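PDB 2BM8: cephalosporin hydroxylase CMCI from Streptomyces clavuligerus, which takes part in cephamycin biosynthesis, probably in hydroxylating the cephalosporin nucleus, and has a Rossmann-like fold of the methyltransferase type. Local coordinates for residues I85-L88 with G94-A97; D75-L80 with R100-I105; I113-D118 with T143-L148. The protein carries 3 engineered substitutions. One frame throughout, in Å; residues are numbered along the deposited sequence.

Interaction 1 (I85-L88 with G94-A97); sequences IVEL and GSLA
Glu87 of strand 84-88 meets Ser95 and Leu96 in the first turn of helix 94-106, where the opening strand and helix of a Rossmann-like beta-alpha-beta unit come together. Ile85, at the start of the segment, faces the same helix further along, resting on Phe99 and Thr103. The next residue, Val86, turns to the other face of the sheet, while its backbone pairs with Ile156 and Ile158 of the neighbouring parallel strand. Glu87 then directs its side chain at the helix. Its aliphatic part lies obliquely across Leu96, with CB 3.6 Å from Leu96 CD1, and the chain bends about its CB-CG bond (chi2 -77°), bringing the carboxylate round towards Ser95. The two carboxylate oxygens have separate main partners: OE1 is hydrogen-bonded to Asn160 ND2, and OE2 forms a salt bridge with Lys65. Cutting this side chain back to an alanine is likely to leave Lys65 without this counter-charge, Asn160 without this acceptor, and a gap where CG lay against Leu96 CD1. Leu88 ends the strand just before the loop that probably corresponds to the glycine-rich first motif of Rossmann-like methyltransferases. Across that loop Ser95 OG stands 3.5 Å from Glu87 OE2, a weak hydrogen bond at most, since its proton has another acceptor nearby.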
loop_
_atom_site.group_PDB
_atom_site.type_symbol
_atom_site.label_atom_id
_atom_site.label_comp_id
_atom_site.label_asym_id
_atom_site.label_seq_id
_atom_site.Cartn_x
_atom_site.Cartn_y
_atom_site.Cartn_z
ATOM N N ILE B 85 5.608 17.239 -35.775
ATOM C CA ILE B 85 5.772 17.127 -34.337
ATOM C C ILE B 85 6.932 18.001 -33.877
ATOM O O ILE B 85 8.040 17.856 -34.370
ATOM C CB ILE B 85 6.007 15.672 -33.956
ATOM C CG1 ILE B 85 4.735 14.862 -34.233
ATOM C CG2 ILE B 85 6.407 15.562 -32.486
ATOM C CD1 ILE B 85 4.962 13.385 -34.218
ATOM N N VAL B 86 6.651 18.904 -32.940
ATOM C CA VAL B 86 7.626 19.824 -32.368
ATOM C C VAL B 86 7.964 19.463 -30.916
ATOM O O VAL B 86 7.069 19.325 -30.089
ATOM C CB VAL B 86 7.069 21.248 -32.346
ATOM C CG1 VAL B 86 8.092 22.211 -31.766
ATOM C CG2 VAL B 86 6.644 21.702 -33.749
ATOM N N GLU B 87 9.257 19.327 -30.616
ATOM C CA GLU B 87 9.747 19.140 -29.248
ATOM C C GLU B 87 10.477 20.388 -28.811
ATOM O O GLU B 87 11.494 20.711 -29.387
ATOM C CB GLU B 87 10.747 17.981 -29.182
ATOM C CG GLU B 87 10.130 16.644 -28.824
ATOM C CD GLU B 87 9.806 16.521 -27.348
ATOM O OE1 GLU B 87 9.777 17.563 -26.654
ATOM O OE2 GLU B 87 9.597 15.375 -26.888
ATOM N N LEU B 88 9.956 21.081 -27.808
ATOM C CA LEU B 88 10.672 22.152 -27.101
ATOM C C LEU B 88 11.397 21.471 -25.940
ATOM O O LEU B 88 10.745 20.911 -25.063
ATOM C CB LEU B 88 9.672 23.182 -26.557
ATOM C CG LEU B 88 9.980 24.681 -26.453
ATOM C CD1 LEU B 88 9.118 25.276 -25.367
ATOM C CD2 LEU B 88 11.465 25.034 -26.217
ATOM N N GLY B 94 16.740 11.425 -28.422
ATOM C CA GLY B 94 16.184 10.090 -28.537
ATOM C C GLY B 94 14.728 10.157 -28.949
ATOM O O GLY B 94 14.317 9.514 -29.920
ATOM N N SER B 95 13.949 10.970 -28.249
ATOM C CA SER B 95 12.530 11.056 -28.530
ATOM C C SER B 95 12.239 11.629 -29.937
ATOM O O SER B 95 11.237 11.295 -30.547
ATOM C CB SER B 95 11.839 11.869 -27.437
ATOM O OG SER B 95 12.214 13.225 -27.562
ATOM N N LEU B 96 13.104 12.482 -30.456
ATOM C CA LEU B 96 12.993 12.940 -31.858
ATOM C C LEU B 96 13.089 11.788 -32.876
ATOM O O LEU B 96 12.243 11.660 -33.754
ATOM C CB LEU B 96 14.112 13.923 -32.178
ATOM C CG LEU B 96 13.936 15.410 -31.906
ATOM C CD1 LEU B 96 12.951 15.702 -30.799
ATOM C CD2 LEU B 96 15.296 16.009 -31.612
ATOM N N ALA B 97 14.143 10.979 -32.767
ATOM C CA ALA B 97 14.331 9.841 -33.648
ATOM C C ALA B 97 13.193 8.845 -33.510
ATOM O O ALA B 97 12.790 8.229 -34.495
ATOM C CB ALA B 97 15.646 9.157 -33.360
#

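Interaction 2 (D75-L80 with R100-I105); sequences DMLWEL and RDLTKI
Leu77 of helix 67-80 reaches across to Leu102 and Thr103 of helix 94-106, and a single methyl, CD2, does the touching. The tight part is small and apolar: Leu77 CD2 lies 3.8 Å from Thr103 CG2 and, a little more loosely, 4.3 Å from Leu102 CG. Thr103 presents its methyl because OG1 occupies the position between the backbone N and carbonyl carbon (chi1 48°), which places CG2 beside the backbone N. The hydroxyl is thereby turned back on its own helix, bonding to the carbonyl of Phe99 with Arg100 O also in range at 2.8 Å from OG1, so the polar end of a buried threonine is met without help from the facing helix. Leu77 is further enclosed by Phe99, Met106 and, from the sheet, Ile156.

Away from this apolar patch the outer sides of the two helices carry polar and charged groups. Arg100, pointing away from Leu77, forms a buried charge cluster with Asp101: its NE gives Asp101 OD1 a nearly straight hydrogen bond (3.0 Å, 166°) that is part of a salt bridge, and Asp101 OD2 is taken by Trp58 and Arg59 of its own chain. The solvent side belongs to the exposed Lys104, paired with Glu130, and Glu79, paired with Arg34 of the second subunit, whose Trp58 packs on Leu102. Two helices packed against each other on one face of the parallel sheet are typical of the three-layer alpha/beta/alpha sandwich of Rossmann-like methyltransferases.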
loop_
_atom_site.group_PDB
_atom_site.type_symbol
_atom_site.label_atom_id
_atom_site.label_comp_id
_atom_site.label_asym_id
_atom_site.label_seq_id
_atom_site.Cartn_x
_atom_site.Cartn_y
_atom_site.Cartn_z
ATOM N N ASP B 75 -0.824 5.822 -29.888
ATOM C CA ASP B 75 -2.263 5.950 -30.163
ATOM C C ASP B 75 -2.594 7.318 -30.752
ATOM O O ASP B 75 -3.353 7.417 -31.690
ATOM C CB ASP B 75 -3.105 5.727 -28.893
ATOM C CG ASP B 75 -2.986 4.297 -28.329
ATOM O OD1 ASP B 75 -2.609 3.386 -29.103
ATOM O OD2 ASP B 75 -3.236 4.005 -27.120
ATOM N N MET B 76 -1.996 8.366 -30.204
ATOM C CA MET B 76 -2.229 9.725 -30.666
ATOM C C MET B 76 -1.749 9.897 -32.099
ATOM O O MET B 76 -2.456 10.422 -32.929
ATOM C CB MET B 76 -1.511 10.706 -29.751
ATOM C CG MET B 76 -1.787 12.169 -30.067
ATOM S SD MET B 76 -0.852 13.244 -28.980
ATOM C CE MET B 76 -1.579 12.825 -27.376
ATOM N N LEU B 77 -0.545 9.429 -32.384
ATOM C CA LEU B 77 -0.020 9.465 -33.735
ATOM C C LEU B 77 -0.945 8.739 -34.706
ATOM O O LEU B 77 -1.254 9.268 -35.773
ATOM C CB LEU B 77 1.384 8.866 -33.785
ATOM C CG LEU B 77 2.497 9.900 -33.685
ATOM C CD1 LEU B 77 2.299 10.884 -32.537
ATOM C CD2 LEU B 77 3.837 9.204 -33.568
ATOM N N TRP B 78 -1.404 7.552 -34.302
ATOM C CA TRP B 78 -2.221 6.677 -35.140
ATOM C C TRP B 78 -3.571 7.301 -35.478
ATOM O O TRP B 78 -4.067 7.165 -36.611
ATOM C CB TRP B 78 -2.436 5.327 -34.460
ATOM C CG TRP B 78 -3.147 4.341 -35.340
ATOM C CD1 TRP B 78 -4.398 3.813 -35.144
ATOM C CD2 TRP B 78 -2.660 3.778 -36.564
ATOM N NE1 TRP B 78 -4.706 2.951 -36.169
ATOM C CE2 TRP B 78 -3.664 2.915 -37.058
ATOM C CE3 TRP B 78 -1.478 3.918 -37.300
ATOM C CZ2 TRP B 78 -3.522 2.192 -38.256
ATOM C CZ3 TRP B 78 -1.335 3.199 -38.504
ATOM C CH2 TRP B 78 -2.351 2.342 -38.959
ATOM N N GLU B 79 -4.140 8.007 -34.507
ATOM C CA GLU B 79 -5.434 8.662 -34.663
ATOM C C GLU B 79 -5.333 10.006 -35.423
ATOM O O GLU B 79 -6.093 10.259 -36.349
ATOM C CB GLU B 79 -6.059 8.874 -33.282
ATOM C CG GLU B 79 -7.264 9.819 -33.233
ATOM C CD GLU B 79 -7.734 10.058 -31.807
ATOM O OE1 GLU B 79 -6.884 10.176 -30.889
ATOM O OE2 GLU B 79 -8.955 10.113 -31.589
ATOM N N LEU B 80 -4.405 10.863 -35.014
ATOM C CA LEU B 80 -4.262 12.226 -35.561
ATOM C C LEU B 80 -3.512 12.278 -36.919
ATOM O O LEU B 80 -3.834 13.082 -37.800
ATOM C CB LEU B 80 -3.505 13.071 -34.540
ATOM C CG LEU B 80 -3.812 14.551 -34.282
ATOM C CD1 LEU B 80 -2.484 15.339 -34.279
ATOM C CD2 LEU B 80 -4.848 15.179 -35.206
ATOM N N ARG B 100 10.131 10.222 -35.318
ATOM C CA ARG B 100 10.431 10.073 -36.737
ATOM C C ARG B 100 10.265 8.629 -37.183
ATOM O O ARG B 100 9.562 8.347 -38.134
ATOM C CB ARG B 100 11.859 10.537 -37.036
ATOM C CG ARG B 100 12.155 10.676 -38.520
ATOM C CD ARG B 100 12.729 9.409 -39.194
ATOM N NE ARG B 100 13.771 8.763 -38.390
ATOM C CZ ARG B 100 15.009 9.230 -38.245
ATOM N NH1 ARG B 100 15.389 10.348 -38.844
ATOM N NH2 ARG B 100 15.876 8.588 -37.490
ATOM N N ASP B 101 10.927 7.713 -36.494
ATOM C CA ASP B 101 10.820 6.291 -36.815
ATOM C C ASP B 101 9.366 5.849 -36.831
ATOM O O ASP B 101 8.929 5.212 -37.770
ATOM C CB ASP B 101 11.568 5.450 -35.795
ATOM C CG ASP B 101 13.056 5.522 -35.960
ATOM O OD1 ASP B 101 13.561 6.138 -36.909
ATOM O OD2 ASP B 101 13.810 4.978 -35.158
ATOM N N LEU B 102 8.629 6.228 -35.796
ATOM C CA LEU B 102 7.279 5.734 -35.579
ATOM C C LEU B 102 6.314 6.257 -36.627
ATOM O O LEU B 102 5.411 5.551 -37.055
ATOM C CB LEU B 102 6.805 6.151 -34.187
ATOM C CG LEU B 102 5.680 5.348 -33.558
ATOM C CD1 LEU B 102 5.812 3.861 -33.829
ATOM C CD2 LEU B 102 5.675 5.608 -32.076
ATOM N N THR B 103 6.509 7.501 -37.034
ATOM C CA THR B 103 5.730 8.076 -38.107
ATOM C C THR B 103 6.067 7.426 -39.468
ATOM O O THR B 103 5.186 7.281 -40.297
ATOM C CB THR B 103 5.911 9.625 -38.163
ATOM O OG1 THR B 103 7.294 9.985 -38.100
ATOM C CG2 THR B 103 5.306 10.290 -36.943
ATOM N N LYS B 104 7.323 7.030 -39.691
ATOM C CA LYS B 104 7.709 6.351 -40.937
ATOM C C LYS B 104 7.065 4.982 -41.059
ATOM O O LYS B 104 6.549 4.625 -42.116
ATOM C CB LYS B 104 9.226 6.188 -41.052
ATOM C CG LYS B 104 10.001 7.481 -41.258
ATOM C CD LYS B 104 10.019 7.933 -42.718
ATOM C CE LYS B 104 10.852 9.212 -42.891
ATOM N NZ LYS B 104 12.318 8.953 -42.669
ATOM N N ILE B 105 7.081 4.224 -39.969
ATOM C CA ILE B 105 6.517 2.880 -39.957
ATOM C C ILE B 105 5.019 2.954 -40.211
ATOM O O ILE B 105 4.464 2.068 -40.834
ATOM C CB ILE B 105 6.783 2.202 -38.606
ATOM C CG1 ILE B 105 8.277 2.180 -38.302
ATOM C CG2 ILE B 105 6.291 0.751 -38.584
ATOM C CD1 ILE B 105 8.533 2.492 -36.876
#

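Interaction 3 (I113-D118 with T143-L148); sequences IGIDRD and TTFEHL
Strand residues Ile113 and Ile115 run in the opposite sense to the irregular segment 143-148, with Ile113 nearest Leu148 (CA atoms 9.4 Å apart) and Ile115 nearest Phe145 (9.0 Å), a separation bridged by side chains alone. At one end Ile113 and Leu148 meet methyl to methyl, CD1 to CD1, at a tight 3.3 Å. Leu148 has a left-handed backbone (phi 66°), and its side chain points back at the strand. At the other end Ile115 carries its CG1 branch beside the backbone N and extends it fully (chi2 -176°), so that CD1 enters the angle between two rings. It lies obliquely to the Phe145 ring, 4.1 Å from CE2, and at the edge of the His147 imidazole, 4.1 Å from NE2. His147 also meets the ring of His135. At the C-terminal end of the strand, Asp116 OD1 accepts a straight bond from Asp118 N (3.1 Å, 176°), an Asx turn, and OD2 takes the backbone NH of Val90. The loop covers the sheet face where a Rossmann-like methyltransferase commonly has a helix after its third strand; Asp116 stands at the end of the second strand, where relatives commonly place an acidic residue that contacts the cofactor ribose.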
loop_
_atom_site.group_PDB
_atom_site.type_symbol
_atom_site.label_atom_id
_atom_site.label_comp_id
_atom_site.label_asym_id
_atom_site.label_seq_id
_atom_site.Cartn_x
_atom_site.Cartn_y
_atom_site.Cartn_z
ATOM N N ILE B 113 10.603 18.273 -35.397
ATOM C CA ILE B 113 11.428 19.439 -35.103
ATOM C C ILE B 113 11.790 19.488 -33.608
ATOM O O ILE B 113 10.922 19.372 -32.749
ATOM C CB ILE B 113 10.696 20.750 -35.539
ATOM C CG1 ILE B 113 10.659 20.861 -37.069
ATOM C CG2 ILE B 113 11.397 21.989 -34.963
ATOM C CD1 ILE B 113 9.629 21.816 -37.595
ATOM N N GLY B 114 13.074 19.666 -33.313
ATOM C CA GLY B 114 13.547 19.803 -31.952
ATOM C C GLY B 114 14.175 21.158 -31.750
ATOM O O GLY B 114 15.085 21.531 -32.488
ATOM N N ILE B 115 13.694 21.882 -30.745
ATOM C CA ILE B 115 14.163 23.215 -30.396
ATOM C C ILE B 115 14.815 23.146 -29.025
ATOM O O ILE B 115 14.189 22.654 -28.098
ATOM C CB ILE B 115 12.969 24.192 -30.304
ATOM C CG1 ILE B 115 12.084 24.092 -31.537
ATOM C CG2 ILE B 115 13.438 25.619 -30.119
ATOM C CD1 ILE B 115 10.939 25.112 -31.553
ATOM N N ASP B 116 16.045 23.642 -28.880
ATOM C CA ASP B 116 16.656 23.801 -27.549
ATOM C C ASP B 116 17.649 24.958 -27.499
ATOM O O ASP B 116 18.237 25.337 -28.511
ATOM C CB ASP B 116 17.350 22.499 -27.062
ATOM C CG ASP B 116 17.350 22.358 -25.515
ATOM O OD1 ASP B 116 17.902 23.236 -24.804
ATOM O OD2 ASP B 116 16.828 21.391 -24.910
ATOM N N ARG B 117 17.823 25.520 -26.303
ATOM C CA ARG B 117 18.882 26.502 -26.050
ATOM C C ARG B 117 20.273 25.922 -26.343
ATOM O O ARG B 117 21.134 26.593 -26.919
ATOM C CB ARG B 117 18.813 26.966 -24.594
ATOM C CG ARG B 117 19.562 28.255 -24.314
ATOM C CD ARG B 117 19.204 28.888 -22.972
ATOM N NE ARG B 117 19.459 30.329 -22.981
ATOM C CZ ARG B 117 18.663 31.264 -22.442
ATOM N NH1 ARG B 117 17.520 30.938 -21.823
ATOM N NH2 ARG B 117 19.015 32.549 -22.525
ATOM N N ASP B 118 20.446 24.659 -25.959
ATOM C CA ASP B 118 21.709 23.945 -26.010
ATOM C C ASP B 118 21.482 22.575 -26.709
ATOM O O ASP B 118 20.816 21.691 -26.165
ATOM C CB ASP B 118 22.185 23.786 -24.557
ATOM C CG ASP B 118 23.427 22.930 -24.411
ATOM O OD1 ASP B 118 24.161 22.731 -25.401
ATOM O OD2 ASP B 118 23.751 22.423 -23.311
ATOM N N THR B 143 9.913 35.432 -30.851
ATOM C CA THR B 143 10.211 35.465 -32.293
ATOM C C THR B 143 11.080 34.292 -32.745
ATOM O O THR B 143 11.209 34.038 -33.942
ATOM C CB THR B 143 10.898 36.792 -32.692
ATOM O OG1 THR B 143 12.009 37.048 -31.818
ATOM C CG2 THR B 143 9.957 37.995 -32.499
ATOM N N THR B 144 11.696 33.616 -31.776
ATOM C CA THR B 144 12.314 32.308 -31.978
ATOM C C THR B 144 11.394 31.333 -32.697
ATOM O O THR B 144 11.822 30.628 -33.601
ATOM C CB THR B 144 12.662 31.693 -30.613
ATOM O OG1 THR B 144 13.732 32.429 -30.010
ATOM C CG2 THR B 144 13.208 30.279 -30.763
ATOM N N PHE B 145 10.137 31.292 -32.264
ATOM C CA PHE B 145 9.164 30.310 -32.732
ATOM C C PHE B 145 8.546 30.639 -34.075
ATOM O O PHE B 145 7.918 29.769 -34.675
ATOM C CB PHE B 145 8.044 30.148 -31.702
ATOM C CG PHE B 145 8.511 29.579 -30.402
ATOM C CD1 PHE B 145 8.941 30.413 -29.380
ATOM C CD2 PHE B 145 8.540 28.207 -30.204
ATOM C CE1 PHE B 145 9.381 29.893 -28.182
ATOM C CE2 PHE B 145 8.981 27.680 -29.009
ATOM C CZ PHE B 145 9.403 28.525 -27.991
ATOM N N GLU B 146 8.717 31.878 -34.537
ATOM C CA GLU B 146 8.138 32.344 -35.810
ATOM C C GLU B 146 8.371 31.371 -36.975
ATOM O O GLU B 146 7.427 31.035 -37.702
ATOM C CB GLU B 146 8.652 33.756 -36.161
ATOM C CG GLU B 146 8.302 34.278 -37.564
ATOM C CD GLU B 146 6.817 34.580 -37.793
ATOM O OE1 GLU B 146 6.094 34.913 -36.818
ATOM O OE2 GLU B 146 6.373 34.499 -38.971
ATOM N N HIS B 147 9.607 30.907 -37.146
ATOM C CA HIS B 147 9.876 29.886 -38.147
ATOM C C HIS B 147 8.838 28.797 -38.001
ATOM O O HIS B 147 8.436 28.456 -36.884
ATOM C CB HIS B 147 11.287 29.293 -38.005
ATOM C CG HIS B 147 11.511 28.493 -36.750
ATOM N ND1 HIS B 147 12.312 28.938 -35.718
ATOM C CD2 HIS B 147 11.075 27.263 -36.377
ATOM C CE1 HIS B 147 12.344 28.025 -34.761
ATOM N NE2 HIS B 147 11.599 27.001 -35.136
ATOM N N LEU B 148 8.369 28.265 -39.119
ATOM C CA LEU B 148 7.583 27.034 -39.078
ATOM C C LEU B 148 6.189 27.167 -38.355
ATOM O O LEU B 148 5.641 26.218 -37.778
ATOM C CB LEU B 148 8.485 25.896 -38.542
ATOM C CG LEU B 148 9.888 25.837 -39.221
ATOM C CD1 LEU B 148 10.740 24.655 -38.755
ATOM C CD2 LEU B 148 9.833 25.881 -40.770
#

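How the interactions relate
All three interactions are built round the first beta-alpha-beta unit of the seven-stranded sheet. Interactions 1 and 2 share helix 94-106, have centres about 12 Å apart and touch through Ile85 CD1 against Leu77 CD1; along the chain, both segments of interaction 1 fall between those of interaction 2. Interaction 3 follows both in sequence. It lies about 12 Å from interaction 1, centre to centre, joined to it through the adjacent parallel strands 84-88 and 111-116, and about 22 Å from interaction 2. The helices of interaction 2 pack on one face of the sheet and the loop of interaction 3 on the other, so the central strands are buried from both sides.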